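Local coordinates for uncharacterized protein (Bacteroides ovatus, PDB 4IPB), which is of unknown function but belongs to the DUF2874 family of putative beta-lactamase-inhibitor-like, PepSY-like proteins, at residues A[99-104]-A[108-113]; A[114-117]-A[121-124]. All blocks are in the same frame, centred on the assembly; numbering follows the deposited sequence.

Interaction 1: residues A[99-104]-A[108-113]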
loop_
_atom_site.group_PDB
_atom_site.type_symbol
_atom_site.label_atom_id
_atom_site.label_comp_id
_atom_site.label_asym_id
_atom_site.label_seq_id
_atom_site.Cartn_x
_atom_site.Cartn_y
_atom_site.Cartn_z
ATOM N N VAL A 99 0.522 2.416 -6.164
ATOM C CA VAL A 99 -0.789 3.055 -6.103
ATOM C C VAL A 99 -0.524 4.507 -5.813
ATOM O O VAL A 99 0.041 4.864 -4.768
ATOM C CB VAL A 99 -1.729 2.439 -5.053
ATOM C CG1 VAL A 99 -3.053 3.136 -5.121
ATOM C CG2 VAL A 99 -1.915 0.952 -5.312
ATOM N N ILE A 100 -0.936 5.360 -6.746
ATOM C CA ILE A 100 -0.811 6.812 -6.558
ATOM C C ILE A 100 -2.199 7.366 -6.366
ATOM O O ILE A 100 -3.056 7.179 -7.227
ATOM C CB ILE A 100 -0.124 7.498 -7.745
ATOM C CG1 ILE A 100 1.200 6.783 -8.066
ATOM C CG2 ILE A 100 0.051 8.984 -7.452
ATOM C CD1 ILE A 100 1.927 7.347 -9.280
ATOM N N LYS A 101 -2.430 8.032 -5.219
ATOM C CA LYS A 101 -3.702 8.672 -4.954
ATOM C C LYS A 101 -3.601 10.135 -5.336
ATOM O O LYS A 101 -2.726 10.865 -4.849
ATOM C CB LYS A 101 -4.105 8.541 -3.490
ATOM C CG LYS A 101 -5.509 9.017 -3.217
ATOM C CD LYS A 101 -5.847 8.853 -1.763
ATOM C CE LYS A 101 -7.246 9.340 -1.490
ATOM N NZ LYS A 101 -7.488 9.535 -0.040
ATOM N N VAL A 102 -4.486 10.556 -6.240
ATOM C CA VAL A 102 -4.465 11.919 -6.734
ATOM C C VAL A 102 -5.786 12.627 -6.533
ATOM O O VAL A 102 -6.867 11.990 -6.399
ATOM C CB VAL A 102 -4.123 11.971 -8.225
ATOM C CG1 VAL A 102 -2.724 11.437 -8.436
ATOM C CG2 VAL A 102 -5.105 11.178 -9.064
ATOM N N GLY A 103 -5.686 13.952 -6.451
ATOM C CA GLY A 103 -6.835 14.842 -6.319
ATOM C C GLY A 103 -6.515 16.155 -7.065
ATOM O O GLY A 103 -5.517 16.312 -7.743
ATOM N N GLN A 104 -7.393 17.120 -6.978
ATOM C CA GLN A 104 -7.134 18.425 -7.627
ATOM C C GLN A 104 -7.275 19.438 -6.553
ATOM O O GLN A 104 -8.045 19.218 -5.636
ATOM C CB GLN A 104 -8.125 18.678 -8.756
ATOM C CG GLN A 104 -7.698 17.987 -10.034
ATOM C CD GLN A 104 -8.668 18.198 -11.174
ATOM O OE1 GLN A 104 -9.886 18.138 -10.987
ATOM N NE2 GLN A 104 -8.137 18.417 -12.376
ATOM N N ASP A 108 -13.019 17.875 -4.480
ATOM C CA ASP A 108 -12.926 16.728 -3.588
ATOM C C ASP A 108 -12.811 15.377 -4.309
ATOM O O ASP A 108 -12.718 14.338 -3.666
ATOM C CB ASP A 108 -14.112 16.739 -2.622
ATOM C CG ASP A 108 -14.119 17.973 -1.748
ATOM O OD1 ASP A 108 -13.029 18.320 -1.233
ATOM O OD2 ASP A 108 -15.198 18.607 -1.587
ATOM N N ILE A 109 -12.749 15.404 -5.631
ATOM C CA ILE A 109 -12.587 14.172 -6.413
ATOM C C ILE A 109 -11.210 13.544 -6.112
ATOM O O ILE A 109 -10.204 14.243 -6.121
ATOM C CB ILE A 109 -12.766 14.448 -7.928
ATOM C CG1 ILE A 109 -12.701 13.146 -8.703
ATOM C CG2 ILE A 109 -11.766 15.479 -8.478
ATOM C CD1 ILE A 109 -13.984 12.387 -8.572
ATOM N N LYS A 110 -11.165 12.242 -5.820
ATOM C CA LYS A 110 -9.912 11.542 -5.601
ATOM C C LYS A 110 -9.926 10.229 -6.410
ATOM O O LYS A 110 -10.959 9.535 -6.424
ATOM C CB LYS A 110 -9.739 11.124 -4.133
ATOM C CG LYS A 110 -9.926 12.194 -3.082
ATOM C CD LYS A 110 -8.696 13.015 -2.955
ATOM C CE LYS A 110 -8.862 14.090 -1.893
ATOM N NZ LYS A 110 -7.829 15.124 -2.133
ATOM N N TYR A 111 -8.815 9.912 -7.076
ATOM C CA TYR A 111 -8.648 8.631 -7.744
ATOM C C TYR A 111 -7.407 7.903 -7.245
ATOM O O TYR A 111 -6.425 8.555 -6.912
ATOM C CB TYR A 111 -8.473 8.786 -9.259
ATOM C CG TYR A 111 -9.649 9.421 -9.951
ATOM C CD1 TYR A 111 -10.846 8.708 -10.098
ATOM C CD2 TYR A 111 -9.537 10.652 -10.554
ATOM C CE1 TYR A 111 -11.940 9.298 -10.713
ATOM C CE2 TYR A 111 -10.617 11.226 -11.206
ATOM C CZ TYR A 111 -11.805 10.551 -11.255
ATOM O OH TYR A 111 -12.828 11.198 -11.915
ATOM N N GLN A 112 -7.501 6.589 -7.157
ATOM C CA GLN A 112 -6.321 5.729 -7.047
ATOM C C GLN A 112 -5.918 5.266 -8.431
ATOM O O GLN A 112 -6.772 4.789 -9.197
ATOM C CB GLN A 112 -6.558 4.461 -6.226
ATOM C CG GLN A 112 -6.627 4.697 -4.741
ATOM C CD GLN A 112 -6.962 3.413 -4.015
ATOM O OE1 GLN A 112 -7.863 2.708 -4.410
ATOM N NE2 GLN A 112 -6.219 3.095 -2.943
ATOM N N LEU A 113 -4.629 5.418 -8.712
ATOM C CA LEU A 113 -4.024 5.026 -9.974
ATOM C C LEU A 113 -3.149 3.839 -9.662
ATOM O O LEU A 113 -2.318 3.922 -8.793
ATOM C CB LEU A 113 -3.171 6.181 -10.538
ATOM C CG LEU A 113 -3.737 7.576 -10.556
ATOM C CD1 LEU A 113 -2.730 8.564 -11.118
ATOM C CD2 LEU A 113 -5.045 7.571 -11.278
HETATM O O HOH W 1 -9.010 16.371 -4.729
#
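Val-102 and Tyr-111 face each other as a hydrogen-bonded antiparallel pair. Val-102 N reaches Tyr-111 O at 2.9 Å, almost straight (169° at the hydrogen). The reverse bond runs from Tyr-111 N to Val-102 O. Ile-100 and Leu-113 form the next such pair, with Leu-113 N to Ile-100 O at 2.8 Å. Lys-101 and Gln-112 lie between the two as a non-hydrogen-bonded pair.

On the face carrying Ile-100, Val-102, Tyr-111 and Leu-113, the diagonal contact is apolar. Leu-113 CD1 meets Val-102 CG1 at 3.9 Å, the two side chains crossing at about a right angle. Val-102 CG2 also lies against Tyr-111 CB.

Val-99 CG1 packs against Gln-112, the two side chains crossing at a slant. CG1 touches the chain from Gln-112 CB to NE2, with Gln-112 NE2 at 3.8 Å. The Val-99 torsion, with CG1 opposite the backbone N (chi1 -178°), turns this methyl to the neighbouring strand. On the face of Lys-101, Lys-110 and Gln-112, Lys-101 CE touches Lys-110 CB at 4.0 Å.

Near the turn, a water takes the place of direct pairing. The water accepts from Gln-104 N at 2.9 Å. It lies 2.8 Å from Ile-109 O, where it can donate, though other acceptors compete for its protons. Lys-110 bends at chi2 (-81°), and its NZ also donates to this water. The same ammonium forms a salt bridge with Asp-84. The Gln-112 amide is held from outside, by Arg-125 at OE1 and by the Ile-133 carbonyl at NE2.

The hairpin lies between strands 82-90 and 121-126 of the antiparallel sheet. Phe-73 of helix 67-75 packs on Ile-100, Val-102 and Leu-113.

Interaction 2: residues A[114-117]-A[121-124]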
loop_
_atom_site.group_PDB
_atom_site.type_symbol
_atom_site.label_atom_id
_atom_site.label_comp_id
_atom_site.label_asym_id
_atom_site.label_seq_id
_atom_site.Cartn_x
_atom_site.Cartn_y
_atom_site.Cartn_z
ATOM N N PHE A 114 -3.354 2.711 -10.346
ATOM C CA PHE A 114 -2.603 1.447 -10.145
ATOM C C PHE A 114 -1.617 1.226 -11.292
ATOM O O PHE A 114 -2.041 0.902 -12.443
ATOM C CB PHE A 114 -3.584 0.293 -10.079
ATOM C CG PHE A 114 -4.543 0.368 -8.886
ATOM C CD1 PHE A 114 -5.630 1.195 -8.921
ATOM C CD2 PHE A 114 -4.392 -0.502 -7.810
ATOM C CE1 PHE A 114 -6.526 1.243 -7.849
ATOM C CE2 PHE A 114 -5.282 -0.481 -6.761
ATOM C CZ PHE A 114 -6.350 0.426 -6.764
ATOM N N TYR A 115 -0.334 1.421 -10.988
ATOM C CA TYR A 115 0.732 1.301 -11.944
ATOM C C TYR A 115 1.549 0.018 -11.714
ATOM O O TYR A 115 1.831 -0.349 -10.572
ATOM C CB TYR A 115 1.736 2.486 -11.842
ATOM C CG TYR A 115 1.236 3.757 -12.468
ATOM C CD1 TYR A 115 1.464 3.998 -13.792
ATOM C CD2 TYR A 115 0.570 4.731 -11.710
ATOM C CE1 TYR A 115 1.012 5.162 -14.402
ATOM C CE2 TYR A 115 0.102 5.902 -12.312
ATOM C CZ TYR A 115 0.341 6.105 -13.638
ATOM O OH TYR A 115 -0.108 7.241 -14.278
ATOM N N THR A 116 2.010 -0.544 -12.807
ATOM C CA THR A 116 2.987 -1.617 -12.734
ATOM C C THR A 116 4.358 -0.987 -12.580
ATOM O O THR A 116 4.587 0.204 -12.925
ATOM C CB THR A 116 2.993 -2.526 -13.995
ATOM O OG1 THR A 116 3.585 -1.836 -15.095
ATOM C CG2 THR A 116 1.574 -3.005 -14.381
ATOM N N PRO A 117 5.337 -1.776 -12.140
ATOM C CA PRO A 117 6.737 -1.292 -12.118
ATOM C C PRO A 117 7.317 -0.891 -13.451
ATOM O O PRO A 117 8.313 -0.161 -13.468
ATOM C CB PRO A 117 7.507 -2.482 -11.544
ATOM C CG PRO A 117 6.437 -3.207 -10.712
ATOM C CD PRO A 117 5.228 -3.123 -11.582
ATOM N N LEU A 121 -0.286 1.954 -16.596
ATOM C CA LEU A 121 -1.438 2.268 -15.802
ATOM C C LEU A 121 -2.483 1.206 -16.068
ATOM O O LEU A 121 -3.084 1.202 -17.124
ATOM C CB LEU A 121 -1.992 3.675 -16.090
ATOM C CG LEU A 121 -3.220 4.114 -15.305
ATOM C CD1 LEU A 121 -3.000 4.013 -13.789
ATOM C CD2 LEU A 121 -3.627 5.546 -15.694
ATOM N N LEU A 122 -2.672 0.291 -15.125
ATOM C CA LEU A 122 -3.563 -0.843 -15.303
ATOM C C LEU A 122 -5.060 -0.447 -15.167
ATOM O O LEU A 122 -5.914 -0.971 -15.850
ATOM C CB LEU A 122 -3.221 -1.942 -14.242
ATOM C CG LEU A 122 -2.006 -2.833 -14.575
ATOM C CD1 LEU A 122 -1.842 -3.810 -13.413
ATOM C CD2 LEU A 122 -2.094 -3.532 -15.895
ATOM N N LYS A 123 -5.330 0.405 -14.197
ATOM C CA LYS A 123 -6.688 0.772 -13.806
ATOM C C LYS A 123 -6.650 1.938 -12.835
ATOM O O LYS A 123 -5.604 2.247 -12.297
ATOM C CB LYS A 123 -7.390 -0.412 -13.145
ATOM C CG LYS A 123 -6.782 -0.828 -11.830
ATOM C CD LYS A 123 -7.500 -2.019 -11.235
ATOM C CE LYS A 123 -6.897 -2.388 -9.886
ATOM N NZ LYS A 123 -7.702 -3.492 -9.327
ATOM N N THR A 124 -7.811 2.594 -12.706
ATOM C CA THR A 124 -8.017 3.637 -11.712
ATOM C C THR A 124 -9.372 3.393 -11.050
ATOM O O THR A 124 -10.250 2.707 -11.594
ATOM C CB THR A 124 -8.006 5.039 -12.276
ATOM O OG1 THR A 124 -9.208 5.257 -12.993
ATOM C CG2 THR A 124 -6.807 5.289 -13.197
#
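Phe-114 bonds through its backbone to two successive residues of the partner segment. Leu-122 N donates to Phe-114 O at 2.8 Å, and Phe-114 N donates to Lys-123 O at 3.0 Å. Both donors lie close to the line of the carbonyl they use. Tyr-115 then pairs with Leu-121, without direct backbone bonds. One step on 114-117 thus matches two steps on 121-124, which makes a beta bulge at Leu-122 and Lys-123. Leu-122 has a helix-like backbone (phi -77°, psi -41°), while Lys-123 is extended.

The lysine side chain lies across the Phe-114 ring. Its first torsion (chi1 66°) sets CG between the backbone N and carbonyl carbon, and the rest of the chain runs out straight. CE sits 3.7 Å from the centroid of the Phe-114 ring, over the middle of one face, as a CH-pi contact. Lys-123 NZ is 4.7 Å from the same centroid, in a cation-pi position. Thr-124 CA comes near the edge of this ring.

Leu-121 covers one face of the Tyr-115 ring, with CD1 4.0 Å from the ring centroid and offset toward the rim. Its CB touches Tyr-115 CE1. Beyond the strand end, Thr-116 CG2 meets Leu-122 CG at 3.6 Å, the side chains crossing at about a right angle. Thr-116 OG1 accepts from Ile-120 N, a bond that spans the turn.

The whole is a bulged beta hairpin. It joins strand 107-115 to 121-126, the outermost strand of the antiparallel sheet at this side within the chain.

In the fold
Interactions 1 and 2 are successive hairpins that share strand 107-115, and their centres lie 13 Å apart. They follow in series along the chain, so three neighbouring strands meander through one sheet. Their side chains meet directly. Val-99 CG2 lies 3.8 Å from Phe-114 CD2, and Ile-100 CD1 lies 3.8 Å from Tyr-115 CD2. Leu-113 CD2 reaches Thr-124 CG2 at 3.5 Å. Interaction 1 has a largely buried side under helix 67-75, while interaction 2 includes the exposed Leu-122 and Lys-123. No active site is known. A PEG fragment, probably from the crystallisation liquor, lies about 3 Å from the Lys-123 side chain at the nearest atoms.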